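Local coordinates for diguanylate cyclase/phosphodiesterase-domain containing protein (Thermotoga maritima MSB8, PDB 6KHU) that is a putative diguanylate cyclase with a GGDEF-type fold, in a family that makes cyclic di-GMP from GTP, though its signature motif is degenerate and activity is uncertain, at residues Ala8-His11 / Phe12-Leu15; Ser17-His20 / Gln21-Glu25; Asn88-Glu91 / Arg92-His96; Lys110-Glu114 / Asp115-Leu119; Lys121-Leu124 / Asp125-Ala129. All coordinates share one frame; numbering follows the deposited sequence.

Contact 1. Residues Ala8-His11 / Phe12-Leu15; sequences AKDH and FLRL
His11 sends CG out opposite its own backbone N (chi1 -168°) and Arg14 leaves the helix by the same route, but the arginine then folds at chi3 (77°), so that its guanidinium swings back beside the imidazole. The planes of the two flat groups are nearly parallel, 16° apart, but the groups meet obliquely, and Arg14 NH2 sits 3.4 Å from His11 CD2. This is van der Waals packing. A second neighbour of the ring is Leu15, whose CD1 comes within 3.9 Å of His11 CD2. Further round the helix, Lys9 and Leu13 run side by side, Lys9 CG lying 3.9 Å from Leu13 CD1, while the extended lysine continues to a cation-pi contact with Tyr69. Phe12 turns inward to meet Phe77. The backbone bonding of the helix begins at once: Phe12 N donates to Ala8 O at 2.7 Å in an almost straight bond. His11 also meets Tyr7 edge-to-face, which ties the turn to the short strand that leads into it. Ala8 is the N-cap, and the whole is the opening turn of helix 9-26, the first helix of a GGDEF-type domain, one flank solvent-facing and the other laid on the sheet.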
# COMPACT_ATOMS: atom_id res chain seq x y z
N ALA A 8 -6.52 -10.28 -3.27
CA ALA A 8 -5.51 -11.26 -2.91
C ALA A 8 -4.17 -10.90 -3.53
O ALA A 8 -4.10 -10.15 -4.51
CB ALA A 8 -5.93 -12.66 -3.38
N LYS A 9 -3.10 -11.46 -2.97
CA LYS A 9 -1.74 -11.07 -3.36
C LYS A 9 -1.53 -11.08 -4.87
O LYS A 9 -1.10 -10.08 -5.46
CB LYS A 9 -0.72 -11.98 -2.69
CG LYS A 9 0.72 -11.62 -3.03
CD LYS A 9 1.68 -12.72 -2.56
CE LYS A 9 3.13 -12.26 -2.58
NZ LYS A 9 4.02 -13.38 -2.23
N ASP A 10 -1.80 -12.22 -5.51
CA ASP A 10 -1.47 -12.35 -6.93
C ASP A 10 -2.41 -11.50 -7.78
O ASP A 10 -1.99 -10.94 -8.80
CB ASP A 10 -1.52 -13.80 -7.36
CG ASP A 10 -0.34 -14.60 -6.82
OD1 ASP A 10 0.53 -14.00 -6.16
OD2 ASP A 10 -0.28 -15.82 -7.08
N HIS A 11 -3.68 -11.41 -7.39
CA HIS A 11 -4.60 -10.50 -8.06
C HIS A 11 -4.09 -9.06 -7.96
O HIS A 11 -3.97 -8.36 -8.97
CB HIS A 11 -6.00 -10.64 -7.44
CG HIS A 11 -7.10 -9.97 -8.22
ND1 HIS A 11 -8.43 -10.17 -7.95
CD2 HIS A 11 -7.05 -9.10 -9.26
CE1 HIS A 11 -9.17 -9.46 -8.79
NE2 HIS A 11 -8.35 -8.79 -9.59
N PHE A 12 -3.74 -8.63 -6.75
CA PHE A 12 -3.19 -7.30 -6.52
C PHE A 12 -1.97 -7.04 -7.40
O PHE A 12 -1.85 -5.98 -8.03
CB PHE A 12 -2.81 -7.14 -5.04
CG PHE A 12 -2.06 -5.88 -4.76
CD1 PHE A 12 -2.73 -4.69 -4.58
CD2 PHE A 12 -0.67 -5.87 -4.71
CE1 PHE A 12 -2.04 -3.50 -4.35
CE2 PHE A 12 0.03 -4.69 -4.48
CZ PHE A 12 -0.66 -3.51 -4.30
N LEU A 13 -1.04 -7.99 -7.42
CA LEU A 13 0.21 -7.77 -8.14
C LEU A 13 -0.03 -7.69 -9.64
O LEU A 13 0.67 -6.94 -10.34
CB LEU A 13 1.21 -8.88 -7.81
CG LEU A 13 1.87 -8.80 -6.42
CD1 LEU A 13 2.61 -10.11 -6.11
CD2 LEU A 13 2.84 -7.63 -6.33
N ARG A 14 -1.00 -8.45 -10.16
CA ARG A 14 -1.38 -8.30 -11.56
C ARG A 14 -1.88 -6.90 -11.86
O ARG A 14 -1.45 -6.27 -12.84
CB ARG A 14 -2.45 -9.33 -11.93
CG ARG A 14 -2.68 -9.43 -13.44
CD ARG A 14 -3.62 -10.58 -13.80
NE ARG A 14 -5.01 -10.24 -13.54
CZ ARG A 14 -5.74 -10.79 -12.57
NH1 ARG A 14 -5.19 -11.72 -11.78
NH2 ARG A 14 -7.01 -10.43 -12.40
N LEU A 15 -2.78 -6.37 -11.01
CA LEU A 15 -3.27 -5.01 -11.20
C LEU A 15 -2.13 -3.99 -11.10
O LEU A 15 -2.13 -2.99 -11.82
CB LEU A 15 -4.36 -4.69 -10.17
CG LEU A 15 -5.64 -5.55 -10.29
CD1 LEU A 15 -6.62 -5.25 -9.15
CD2 LEU A 15 -6.34 -5.35 -11.65

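Contact 2. Residues Ser17-His20 / Gln21-Glu25; sequences SYQH and QRAFE
Gln19 and Arg22 cross at about a right angle, with the amide plane turned 48° from that of the guanidinium. Despite that turn, Gln19 OE1 lies at the guanidinium edge and in its plane. Arg22 NH2 donates to Gln19 OE1 at 3.1 Å, meeting a lone pair of that oxygen in the amide plane, and Arg22 NE adds a weak bond to the same oxygen at 3.4 Å. The fork of N-H groups is thus closed on one acceptor. Over one face of the guanidinium stands the carbonyl oxygen Tyr18 O, and Tyr18 CB lies 3.8 Å from Arg22 NH1, so the arginine is laid back along the helix towards its N-terminal end. A bend at chi2 of Gln19 (56°) aims OE1 at the arginine and leaves the other amide atom, NE2, 3.9 Å from Ala23 CB. All this belongs to the C-terminal half of helix 9-26, where i to i+3 and i to i+4 pairs line its sides: Gln19 and Ala23 face the sheet, touching Tyr30, and Gln19 also meets Phe77 and Ile79. His20 points elsewhere, its ring meeting Tyr112 edge-to-face. Both of its nitrogens are engaged, ND1 with Tyr30 OH and NE2, weakly, with Met117 O. On the outer side Gln21 stretches out with CG opposite the backbone N (chi1 174°), and its NE2 donates to Glu25 OE2 at 3.1 Å, coming from above the carboxylate plane. Ser17 OG turns back up the helix to bond Arg14 O.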
# COMPACT_ATOMS: atom_id res chain seq x y z
N SER A 17 1.06 -4.55 -11.89
CA SER A 17 1.88 -4.60 -13.10
C SER A 17 1.19 -3.92 -14.28
O SER A 17 1.86 -3.31 -15.12
CB SER A 17 2.24 -6.05 -13.45
OG SER A 17 1.08 -6.72 -13.91
N TYR A 18 -0.14 -3.99 -14.35
CA TYR A 18 -0.86 -3.23 -15.37
C TYR A 18 -0.68 -1.74 -15.16
O TYR A 18 -0.42 -0.99 -16.11
CB TYR A 18 -2.35 -3.58 -15.35
CG TYR A 18 -2.68 -4.99 -15.78
CD1 TYR A 18 -1.77 -5.74 -16.51
CD2 TYR A 18 -3.90 -5.57 -15.44
CE1 TYR A 18 -2.06 -7.04 -16.89
CE2 TYR A 18 -4.20 -6.87 -15.83
CZ TYR A 18 -3.27 -7.60 -16.56
OH TYR A 18 -3.56 -8.88 -16.96
N GLN A 19 -0.86 -1.28 -13.92
CA GLN A 19 -0.70 0.14 -13.64
C GLN A 19 0.72 0.60 -13.92
O GLN A 19 0.94 1.72 -14.42
CB GLN A 19 -1.09 0.44 -12.19
CG GLN A 19 -0.74 1.83 -11.72
CD GLN A 19 -1.33 2.94 -12.58
OE1 GLN A 19 -2.37 2.77 -13.23
NE2 GLN A 19 -0.68 4.10 -12.56
N HIS A 20 1.71 -0.25 -13.61
CA HIS A 20 3.10 0.12 -13.87
C HIS A 20 3.33 0.36 -15.35
O HIS A 20 4.00 1.33 -15.74
CB HIS A 20 4.05 -0.98 -13.34
CG HIS A 20 5.50 -0.66 -13.51
ND1 HIS A 20 6.15 0.28 -12.75
CD2 HIS A 20 6.44 -1.19 -14.34
CE1 HIS A 20 7.43 0.34 -13.10
NE2 HIS A 20 7.63 -0.54 -14.07
N GLN A 21 2.72 -0.47 -16.20
CA GLN A 21 2.84 -0.28 -17.65
C GLN A 21 2.15 1.00 -18.09
O GLN A 21 2.70 1.77 -18.89
CB GLN A 21 2.27 -1.48 -18.39
CG GLN A 21 2.24 -1.27 -19.88
CD GLN A 21 2.11 -2.57 -20.65
OE1 GLN A 21 2.66 -3.60 -20.25
NE2 GLN A 21 1.38 -2.52 -21.76
N ARG A 22 0.93 1.23 -17.60
CA ARG A 22 0.19 2.44 -17.95
C ARG A 22 0.92 3.70 -17.50
O ARG A 22 0.90 4.72 -18.20
CB ARG A 22 -1.22 2.39 -17.34
CG ARG A 22 -2.22 1.48 -18.06
CD ARG A 22 -3.64 1.75 -17.54
NE ARG A 22 -3.69 1.53 -16.10
CZ ARG A 22 -4.09 0.40 -15.52
NH1 ARG A 22 -4.55 -0.60 -16.25
NH2 ARG A 22 -4.06 0.30 -14.21
N ALA A 23 1.53 3.66 -16.31
CA ALA A 23 2.29 4.80 -15.81
C ALA A 23 3.46 5.12 -16.73
O ALA A 23 3.71 6.28 -17.08
CB ALA A 23 2.78 4.51 -14.39
N PHE A 24 4.21 4.09 -17.13
CA PHE A 24 5.27 4.25 -18.12
C PHE A 24 4.74 4.91 -19.39
O PHE A 24 5.26 5.93 -19.84
CB PHE A 24 5.89 2.88 -18.43
CG PHE A 24 7.06 2.93 -19.38
CD1 PHE A 24 8.31 3.34 -18.95
CD2 PHE A 24 6.91 2.54 -20.70
CE1 PHE A 24 9.39 3.36 -19.82
CE2 PHE A 24 7.99 2.57 -21.58
CZ PHE A 24 9.23 2.98 -21.13
N GLU A 25 3.66 4.35 -19.94
CA GLU A 25 3.13 4.82 -21.21
C GLU A 25 2.62 6.25 -21.13
O GLU A 25 2.78 7.02 -22.09
CB GLU A 25 2.02 3.89 -21.68
CG GLU A 25 2.51 2.52 -22.14
CD GLU A 25 1.40 1.50 -22.20
OE1 GLU A 25 0.32 1.77 -21.62
OE2 GLU A 25 1.60 0.43 -22.79

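Contact 3. Residues Asn88-Glu91 / Arg92-His96; sequences NIEE and RIKNH. With ZN (zinc ion), chain C.
Apolar packing links Ile89 and Ile93 one turn apart, Ile89 CG2 meeting Ile93 CD1 at 4.0 Å. Both isoleucines are buried: Ile89 reaches Phe33, and Ile93 fits between Ile107 of the sheet and Ile54 and Leu55 of helix 41-57. Ile89 also touches Arg92, three residues on, its CG1 standing 4.0 Å from Arg92 NH2.

Charge pairing is looser. Glu91, bent at chi2 (52°), brings OE2 to Lys94, where a long salt bridge of 3.7 Å to Lys94 NZ is accompanied by a closer 3.3 Å approach to Lys94 CE. Glu90 OE1 is a second carboxylate oxygen near that ammonium, so Lys94 NZ has two carboxylates nearby, one in a long salt bridge and one beyond that range.

Backbone bonds complete the helix, and Arg92 O accepts a side-chain bond as well as its backbone one. His96 N and His96 ND1 reach it from opposite faces of the carbonyl plane. The side-chain bond, 2.8 Å from His96 ND1 to Arg92 O, lies in the ring plane of the histidine.

Metal binding occurs across the same ring: His96 NE2 holds a zinc ion at 2.0 Å, with Glu57 as another ligand. With ND1 donating to the carbonyl, NE2 presents its lone pair to the metal; the helix backbone thus serves as second shell, fixing the rotation of the imidazole and probably strengthening it as a donor to zinc.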
# COMPACT_ATOMS: atom_id res chain seq x y z
N ASN A 88 2.69 12.92 2.48
CA ASN A 88 1.43 13.31 3.09
C ASN A 88 0.51 12.11 3.26
O ASN A 88 -0.17 11.98 4.29
CB ASN A 88 0.73 14.37 2.24
CG ASN A 88 1.60 15.60 1.96
OD1 ASN A 88 2.83 15.52 1.89
ND2 ASN A 88 0.95 16.74 1.77
N ILE A 89 0.45 11.24 2.26
CA ILE A 89 -0.37 10.04 2.38
C ILE A 89 0.15 9.14 3.49
O ILE A 89 -0.62 8.62 4.30
CB ILE A 89 -0.44 9.30 1.03
CG1 ILE A 89 -1.22 10.14 0.03
CG2 ILE A 89 -1.09 7.92 1.21
CD1 ILE A 89 -1.19 9.60 -1.37
N GLU A 90 1.48 8.96 3.56
CA GLU A 90 2.04 8.14 4.63
C GLU A 90 1.69 8.70 6.00
O GLU A 90 1.33 7.94 6.91
CB GLU A 90 3.55 8.02 4.50
CG GLU A 90 4.13 6.98 5.46
CD GLU A 90 5.65 7.02 5.54
OE1 GLU A 90 6.21 8.12 5.69
OE2 GLU A 90 6.29 5.94 5.44
N GLU A 91 1.80 10.01 6.17
CA GLU A 91 1.45 10.60 7.46
C GLU A 91 -0.02 10.35 7.80
O GLU A 91 -0.35 10.03 8.95
CB GLU A 91 1.75 12.11 7.45
CG GLU A 91 2.14 12.70 8.81
CD GLU A 91 3.26 11.94 9.52
OE1 GLU A 91 3.25 11.89 10.77
OE2 GLU A 91 4.16 11.41 8.82
N ARG A 92 -0.91 10.45 6.80
CA ARG A 92 -2.32 10.21 7.06
C ARG A 92 -2.55 8.78 7.53
O ARG A 92 -3.29 8.54 8.49
CB ARG A 92 -3.15 10.51 5.80
CG ARG A 92 -3.36 12.00 5.52
CD ARG A 92 -3.82 12.26 4.08
NE ARG A 92 -5.10 11.62 3.79
CZ ARG A 92 -5.51 11.23 2.59
NH1 ARG A 92 -6.70 10.66 2.44
NH2 ARG A 92 -4.73 11.42 1.52
N ILE A 93 -1.91 7.80 6.88
CA ILE A 93 -2.03 6.42 7.31
C ILE A 93 -1.55 6.27 8.76
O ILE A 93 -2.22 5.65 9.60
CB ILE A 93 -1.28 5.47 6.36
CG1 ILE A 93 -1.90 5.51 4.95
CG2 ILE A 93 -1.26 4.05 6.94
CD1 ILE A 93 -0.98 5.00 3.87
N LYS A 94 -0.39 6.88 9.07
CA LYS A 94 0.17 6.79 10.42
C LYS A 94 -0.76 7.43 11.45
O LYS A 94 -1.00 6.85 12.52
CB LYS A 94 1.55 7.45 10.47
CG LYS A 94 2.62 6.70 9.63
CD LYS A 94 4.05 6.92 10.15
CE LYS A 94 4.53 8.34 9.86
NZ LYS A 94 6.00 8.49 10.09
N ASN A 95 -1.32 8.60 11.12
CA ASN A 95 -2.27 9.27 12.00
C ASN A 95 -3.49 8.40 12.29
O ASN A 95 -3.97 8.35 13.42
CB ASN A 95 -2.72 10.60 11.39
CG ASN A 95 -1.62 11.65 11.40
OD1 ASN A 95 -0.57 11.46 12.00
ND2 ASN A 95 -1.87 12.78 10.74
N HIS A 96 -4.01 7.71 11.27
CA HIS A 96 -5.16 6.83 11.51
C HIS A 96 -4.77 5.67 12.41
O HIS A 96 -5.53 5.30 13.33
CB HIS A 96 -5.74 6.33 10.20
CG HIS A 96 -6.58 7.34 9.49
ND1 HIS A 96 -6.05 8.48 8.91
CD2 HIS A 96 -7.92 7.41 9.29
CE1 HIS A 96 -7.02 9.20 8.38
NE2 HIS A 96 -8.17 8.58 8.60
ZN ZN C . -9.92 9.27 7.85

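Contact 4. Residues Lys110-Glu114 / Asp115-Leu119; sequences KSYPE and DFMDL. With ZN (zinc ion), chain B.
Phe116 folds its ring back over Tyr112, with Phe116 CZ 3.6 Å from Tyr112 CB. Tyr112 CA lies over one face of the phenyl ring, and CB makes an off-centre CH-pi contact with it. The two aromatic rings meet obliquely, planes 57° apart. What brings Phe116 there is a chi1 of 75°, the crowded position between backbone N and carbonyl carbon, which returns the ring to the strand the chain has just left. On another side Lys110 CB packs 3.7 Å from Phe116 CD1. The tyrosine ring is lined in turn by Met117, a selenomethionine, whose CG comes within 3.5 Å of Tyr112 CE1, while Pro113, following a cis peptide bond, lays CB over one of its faces. The segment is the connection by which edge strand 105-112 turns into helix 119-130, and the ring of Phe116 fills the angle between strand, helix and His20 of helix 9-26. The turn itself is closed by a reciprocal pair of bonds: Ser111 N donates to Asp115 OD2 at 2.7 Å, on the anti side, tilted 26° out of the carboxylate plane, and Asp115 N donates to Ser111 O at 2.8 Å. The other oxygen, Asp115 OD1, forms a salt bridge with Lys83 and takes a water. A second water spans the turn, accepting from Lys110 NZ at 2.7 Å and donating to Asp115 O. At the far end Asp118 is the helix N-cap, OD1 accepting from Lys121 N, and its OD2 binds a zinc ion at 1.9 Å, to which a water is also bound.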
# COMPACT_ATOMS: atom_id res chain seq x y z
N LYS A 110 7.40 3.44 -2.03
CA LYS A 110 8.28 3.67 -3.17
C LYS A 110 7.47 4.37 -4.24
O LYS A 110 6.38 3.91 -4.59
CB LYS A 110 8.84 2.35 -3.71
CG LYS A 110 9.83 1.66 -2.81
CD LYS A 110 11.21 2.27 -2.94
CE LYS A 110 12.20 1.62 -1.98
NZ LYS A 110 13.58 2.12 -2.23
N SER A 111 7.97 5.49 -4.75
CA SER A 111 7.27 6.26 -5.78
C SER A 111 7.90 6.01 -7.15
O SER A 111 9.13 6.03 -7.28
CB SER A 111 7.28 7.76 -5.47
OG SER A 111 6.63 8.02 -4.24
N TYR A 112 7.06 5.78 -8.14
CA TYR A 112 7.52 5.67 -9.51
C TYR A 112 7.32 7.01 -10.20
O TYR A 112 6.26 7.62 -10.04
CB TYR A 112 6.74 4.59 -10.26
CG TYR A 112 7.03 4.54 -11.76
CD1 TYR A 112 8.09 3.81 -12.25
CD2 TYR A 112 6.23 5.24 -12.68
CE1 TYR A 112 8.38 3.75 -13.60
CE2 TYR A 112 6.50 5.18 -14.06
CZ TYR A 112 7.59 4.44 -14.51
OH TYR A 112 7.91 4.36 -15.85
N PRO A 113 8.27 7.52 -10.98
CA PRO A 113 9.57 6.93 -11.35
C PRO A 113 10.77 7.37 -10.51
O PRO A 113 11.88 6.90 -10.77
CB PRO A 113 9.76 7.42 -12.79
CG PRO A 113 9.14 8.82 -12.75
CD PRO A 113 7.97 8.73 -11.79
N GLU A 114 10.58 8.25 -9.51
CA GLU A 114 11.74 8.88 -8.88
C GLU A 114 12.48 7.91 -7.96
O GLU A 114 13.71 7.94 -7.88
CB GLU A 114 11.31 10.12 -8.10
CG GLU A 114 11.16 11.36 -8.98
CD GLU A 114 11.76 12.62 -8.36
OE1 GLU A 114 11.14 13.18 -7.42
OE2 GLU A 114 12.84 13.07 -8.83
N ASP A 115 11.75 7.04 -7.26
CA ASP A 115 12.41 6.06 -6.41
C ASP A 115 12.84 4.82 -7.20
O ASP A 115 13.79 4.15 -6.79
CB ASP A 115 11.49 5.62 -5.26
CG ASP A 115 11.22 6.74 -4.26
OD1 ASP A 115 12.07 7.65 -4.12
OD2 ASP A 115 10.16 6.68 -3.59
N PHE A 116 12.16 4.49 -8.30
CA PHE A 116 12.40 3.23 -8.99
C PHE A 116 11.76 3.27 -10.36
O PHE A 116 10.83 4.04 -10.62
CB PHE A 116 11.84 2.03 -8.21
CG PHE A 116 10.32 1.89 -8.28
CD1 PHE A 116 9.49 2.55 -7.37
CD2 PHE A 116 9.73 1.07 -9.24
CE1 PHE A 116 8.11 2.42 -7.42
CE2 PHE A 116 8.34 0.94 -9.31
CZ PHE A 116 7.52 1.61 -8.40
N MSE A 117 12.23 2.38 -11.22
CA MSE A 117 11.55 2.12 -12.48
C MSE A 117 11.45 0.63 -12.75
O MSE A 117 10.74 0.19 -13.66
CB MSE A 117 12.26 2.84 -13.60
CG MSE A 117 11.85 4.30 -13.61
SE MSE A 117 12.91 5.29 -14.87
CE MSE A 117 11.78 4.94 -16.45
N ASP A 118 12.16 -0.14 -11.93
CA ASP A 118 12.13 -1.60 -11.97
C ASP A 118 11.17 -2.07 -10.87
O ASP A 118 11.48 -1.98 -9.68
CB ASP A 118 13.55 -2.13 -11.77
CG ASP A 118 13.63 -3.66 -11.76
OD1 ASP A 118 12.76 -4.32 -11.19
OD2 ASP A 118 14.64 -4.21 -12.29
N LEU A 119 10.01 -2.60 -11.28
CA LEU A 119 8.95 -2.91 -10.31
C LEU A 119 9.34 -4.06 -9.39
O LEU A 119 9.07 -4.01 -8.18
CB LEU A 119 7.64 -3.22 -11.03
CG LEU A 119 6.45 -3.57 -10.11
CD1 LEU A 119 6.11 -2.45 -9.12
CD2 LEU A 119 5.22 -3.96 -10.93
ZN ZN B . 14.84 -6.12 -12.02
O HOH W 1 14.60 3.45 -4.41
O HOH W 2 14.69 8.21 -4.53
O HOH W 3 15.64 -6.37 -9.90

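Contact 5. Residues Lys121-Leu124 / Asp125-Ala129; sequences KAIL and DLEKA
Lys121 curls round to reach Asp125 one turn on: CG leaves opposite the backbone N, then the chain bends at chi2 (63°) and again at chi4 (71°), dropping the ammonium onto the carboxylate. Lys121 NZ stands 2.8 Å from Asp125 OD2, on its syn lone pair, and 2.9 Å from Asp125 OD1, the latter bond weak. The amine therefore spans both oxygens in a compact i to i+4 salt bridge, and Asp125 OD2 has a further, long and weak ion pair with Lys110. Asp125 carries CG opposite its carbonyl carbon, which sets the carboxylate back along the helix towards the lysine. This is the C-terminal helix 119-130, an amphipathic helix laid across the sheet: Leu126 rests on Ile32, Phe34 and Ala108, Ile123 on Phe34 and Tyr69, and Ala122 on Phe116. One of the backbone bonds joining these turns runs from Leu126 N to Ala122 O at 2.8 Å. Leu124 is oddly placed, its chi2 of 2° almost eclipsed, and CD1 lies 3.8 Å from Glu127 OE1. Glu127 is extended beyond CG, and its two oxygens have different partners: OE2 bonds Tyr69 OH, and OE1 takes Lys128 NZ at 3.0 Å on its anti lone pair as modelled, a bond to be read with caution. To get there Lys128 is bent at both chi2 and chi3, away from staggered values, and passes its CE so close to Leu124 O that the exact course of this lysine chain is doubtful.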
# COMPACT_ATOMS: atom_id res chain seq x y z
N LYS A 121 12.22 -4.74 -8.33
CA LYS A 121 13.16 -4.20 -7.35
C LYS A 121 12.44 -3.41 -6.27
O LYS A 121 12.73 -3.57 -5.07
CB LYS A 121 14.23 -3.33 -8.03
CG LYS A 121 15.25 -2.74 -7.06
CD LYS A 121 16.05 -3.85 -6.37
CE LYS A 121 17.39 -3.34 -5.86
NZ LYS A 121 17.22 -2.44 -4.70
N ALA A 122 11.52 -2.52 -6.66
CA ALA A 122 10.70 -1.81 -5.68
C ALA A 122 10.02 -2.78 -4.72
O ALA A 122 9.99 -2.55 -3.51
CB ALA A 122 9.66 -0.94 -6.38
N ILE A 123 9.47 -3.88 -5.25
CA ILE A 123 8.71 -4.81 -4.42
C ILE A 123 9.63 -5.50 -3.41
O ILE A 123 9.32 -5.59 -2.22
CB ILE A 123 7.97 -5.83 -5.31
CG1 ILE A 123 6.81 -5.14 -6.03
CG2 ILE A 123 7.47 -7.03 -4.48
CD1 ILE A 123 5.72 -4.69 -5.08
N LEU A 124 10.77 -6.01 -3.88
CA LEU A 124 11.77 -6.59 -2.98
C LEU A 124 12.19 -5.60 -1.91
O LEU A 124 12.28 -5.94 -0.73
CB LEU A 124 13.00 -7.06 -3.75
CG LEU A 124 13.13 -8.51 -4.21
CD1 LEU A 124 11.92 -9.35 -3.87
CD2 LEU A 124 13.45 -8.59 -5.70
N ASP A 125 12.46 -4.36 -2.31
CA ASP A 125 12.89 -3.34 -1.36
C ASP A 125 11.80 -3.05 -0.33
O ASP A 125 12.10 -2.83 0.85
CB ASP A 125 13.26 -2.05 -2.09
CG ASP A 125 14.60 -2.14 -2.80
OD1 ASP A 125 15.33 -3.13 -2.57
OD2 ASP A 125 14.93 -1.22 -3.59
N LEU A 126 10.54 -3.02 -0.76
CA LEU A 126 9.46 -2.72 0.18
C LEU A 126 9.32 -3.83 1.21
O LEU A 126 9.15 -3.55 2.41
CB LEU A 126 8.15 -2.51 -0.57
CG LEU A 126 7.99 -1.12 -1.18
CD1 LEU A 126 7.02 -1.16 -2.37
CD2 LEU A 126 7.56 -0.09 -0.13
N GLU A 127 9.39 -5.09 0.77
CA GLU A 127 9.42 -6.24 1.67
C GLU A 127 10.48 -6.08 2.76
O GLU A 127 10.20 -6.22 3.95
CB GLU A 127 9.68 -7.52 0.87
CG GLU A 127 8.49 -8.04 0.11
CD GLU A 127 8.80 -9.31 -0.68
OE1 GLU A 127 9.95 -9.79 -0.64
OE2 GLU A 127 7.87 -9.82 -1.35
N LYS A 128 11.72 -5.82 2.35
CA LYS A 128 12.81 -5.66 3.32
C LYS A 128 12.52 -4.52 4.28
O LYS A 128 12.82 -4.63 5.48
CB LYS A 128 14.16 -5.41 2.63
CG LYS A 128 14.56 -6.33 1.48
CD LYS A 128 14.10 -7.77 1.65
CE LYS A 128 13.59 -8.33 0.31
NZ LYS A 128 12.75 -9.54 0.44
N ALA A 129 11.96 -3.42 3.77
CA ALA A 129 11.82 -2.22 4.60
C ALA A 129 10.82 -2.39 5.75
O ALA A 129 10.93 -1.71 6.77
CB ALA A 129 11.42 -1.04 3.73

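Overall arrangement
Contacts 1 and 2 are successive parts of helix 9-26; contact 1 lies at the surface, contacts 2 to 5 are partly buried, and contact 2 touches contact 4 through His20 and Tyr112. Contact 4 meets contact 5, as Phe116 packs on Ala122, so strand 105-112, its following turn and helix 119-130 form one neighbourhood on the helix 9-26 side of the sheet. Contact 3 stands apart on the opposite face beside helix 41-57, about 25 Å from contact 2 between centres. Chemistry varies accordingly: van der Waals packing in 1, amide-guanidinium bonding in 2, a close salt bridge in 5 and a long one in 3, aromatic packing in 4, and separate zinc sites in 3 and 4.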